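Local coordinates for putative sugar binding protein (Salmonella enterica subsp. enterica serovar Typhimurium, PDB 3KNZ), which probably binds phosphorylated sugars or related carbohydrate derivatives through its tandem SIS domains, as in the isomerase part of glucosamine-6-phosphate synthase, at residues Gly59-His63 against Gln239-Lys244. Sequence-based numbering, arbitrary orientation.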
loop_
_atom_site.group_PDB
_atom_site.type_symbol
_atom_site.label_atom_id
_atom_site.label_comp_id
_atom_site.label_asym_id
_atom_site.label_seq_id
_atom_site.Cartn_x
_atom_site.Cartn_y
_atom_site.Cartn_z
ATOM N N GLY A 59 5.972 7.827 -3.647
ATOM C CA GLY A 59 7.176 7.360 -4.346
ATOM C C GLY A 59 8.380 7.083 -3.453
ATOM O O GLY A 59 8.269 6.403 -2.438
ATOM N N THR A 60 9.541 7.604 -3.839
ATOM C CA THR A 60 10.764 7.372 -3.073
ATOM C C THR A 60 10.623 7.739 -1.593
ATOM O O THR A 60 11.150 7.043 -0.730
ATOM C CB THR A 60 11.957 8.113 -3.690
ATOM O OG1 THR A 60 12.203 7.593 -5.002
ATOM C CG2 THR A 60 13.215 7.941 -2.826
ATOM N N SER A 61 9.905 8.820 -1.307
ATOM C CA SER A 61 9.693 9.241 0.071
ATOM C C SER A 61 8.937 8.167 0.838
ATOM O O SER A 61 9.311 7.799 1.953
ATOM C CB SER A 61 8.923 10.561 0.112
ATOM O OG SER A 61 9.646 11.581 -0.556
ATOM N N TYR A 62 7.863 7.678 0.228
ATOM C CA TYR A 62 7.034 6.617 0.809
ATOM C C TYR A 62 7.835 5.346 1.060
ATOM O O TYR A 62 7.699 4.718 2.116
ATOM C CB TYR A 62 5.835 6.334 -0.110
ATOM C CG TYR A 62 5.098 5.032 0.141
ATOM C CD1 TYR A 62 4.251 4.877 1.230
ATOM C CD2 TYR A 62 5.216 3.971 -0.755
ATOM C CE1 TYR A 62 3.564 3.680 1.438
ATOM C CE2 TYR A 62 4.546 2.777 -0.556
ATOM C CZ TYR A 62 3.720 2.635 0.536
ATOM O OH TYR A 62 3.058 1.438 0.700
ATOM N N HIS A 63 8.673 4.977 0.092
ATOM C CA HIS A 63 9.519 3.790 0.228
ATOM C C HIS A 63 10.529 3.966 1.359
ATOM O O HIS A 63 10.748 3.056 2.150
ATOM C CB HIS A 63 10.245 3.489 -1.071
ATOM C CG HIS A 63 9.329 3.286 -2.233
ATOM N ND1 HIS A 63 9.586 3.801 -3.484
ATOM C CD2 HIS A 63 8.133 2.654 -2.320
ATOM C CE1 HIS A 63 8.607 3.459 -4.303
ATOM N NE2 HIS A 63 7.709 2.769 -3.620
ATOM N N GLN A 239 10.448 -2.103 -3.532
ATOM C CA GLN A 239 9.475 -1.106 -3.987
ATOM C C GLN A 239 10.188 0.066 -4.659
ATOM O O GLN A 239 9.807 0.494 -5.756
ATOM C CB GLN A 239 8.628 -0.610 -2.814
ATOM C CG GLN A 239 7.592 -1.602 -2.364
ATOM C CD GLN A 239 6.402 -1.626 -3.294
ATOM O OE1 GLN A 239 5.636 -0.664 -3.351
ATOM N NE2 GLN A 239 6.224 -2.728 -4.007
ATOM N N GLU A 240 11.226 0.571 -3.994
ATOM C CA GLU A 240 12.015 1.690 -4.507
ATOM C C GLU A 240 12.802 1.272 -5.726
ATOM O O GLU A 240 12.918 2.032 -6.686
ATOM C CB GLU A 240 12.976 2.218 -3.435
ATOM C CG GLU A 240 13.965 3.296 -3.914
ATOM C CD GLU A 240 13.296 4.579 -4.372
ATOM O OE1 GLU A 240 12.053 4.676 -4.294
ATOM O OE2 GLU A 240 14.022 5.500 -4.802
ATOM N N GLY A 241 13.364 0.073 -5.690
ATOM C CA GLY A 241 14.102 -0.429 -6.832
ATOM C C GLY A 241 13.180 -0.572 -8.031
ATOM O O GLY A 241 13.566 -0.294 -9.167
ATOM N N ALA A 242 11.953 -1.004 -7.776
ATOM C CA ALA A 242 10.993 -1.196 -8.844
ATOM C C ALA A 242 10.669 0.145 -9.505
ATOM O O ALA A 242 10.700 0.276 -10.733
ATOM C CB ALA A 242 9.726 -1.855 -8.309
ATOM N N LEU A 243 10.369 1.138 -8.678
ATOM C CA LEU A 243 10.011 2.453 -9.176
ATOM C C LEU A 243 11.137 3.087 -9.983
ATOM O O LEU A 243 10.878 3.660 -11.033
ATOM C CB LEU A 243 9.585 3.376 -8.022
ATOM C CG LEU A 243 9.211 4.805 -8.452
ATOM C CD1 LEU A 243 8.132 4.760 -9.534
ATOM C CD2 LEU A 243 8.775 5.677 -7.273
ATOM N N LYS A 244 12.383 2.974 -9.524
ATOM C CA LYS A 244 13.493 3.603 -10.251
ATOM C C LYS A 244 13.751 2.925 -11.591
ATOM O O LYS A 244 13.992 3.604 -12.592
ATOM C CB LYS A 244 14.785 3.632 -9.436
ATOM C CG LYS A 244 14.649 4.201 -8.043
ATOM C CD LYS A 244 13.881 5.510 -7.971
ATOM C CE LYS A 244 14.636 6.667 -8.544
ATOM N NZ LYS A 244 13.891 7.907 -8.236
HETATM O O HOH W 1 3.304 -0.181 -1.173
#
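Glu240 offers one carboxylate oxygen to His63 and the other to Thr60. OE1 accepts from ND1 of His63 at 2.7 Å, close to the imidazole plane, with an N-H...O angle of 157°. OE2 accepts from the hydroxyl of Thr60, OG1 to OE2 being 2.8 Å, through its syn lone pair. With CG anti to the backbone N (chi1 174°) and a bend at chi2, the Glu240 chain brings its carboxylate back to the other helix, where two bonds would restrain its rotation. Helices 59-76 and 235-249 each follow the first strand of a five-stranded parallel sheet of order 2-1-3-4-5, so the segments, nearly antiparallel at 166°, join the chain's two SIS-type halves. The His63 ring lies with one face over the backbone of Gln239 and Glu240, Gln239 CB lying 3.3 Å from His63 CD2. At the ring's edge, near its plane, Leu243 CD2 lies 3.7 Å from His63 CE1 and equally near Gly59 CA. Lys244 NZ forms a salt bridge with Glu247 and lies 3.7 Å from Thr60 OG1, too far for a hydrogen bond. One water joins Tyr62 OH to Gln239 OE1 (3.2 Å, water donating), while Gln239 NE2 hydrogen-bonds weakly to Gly255 O.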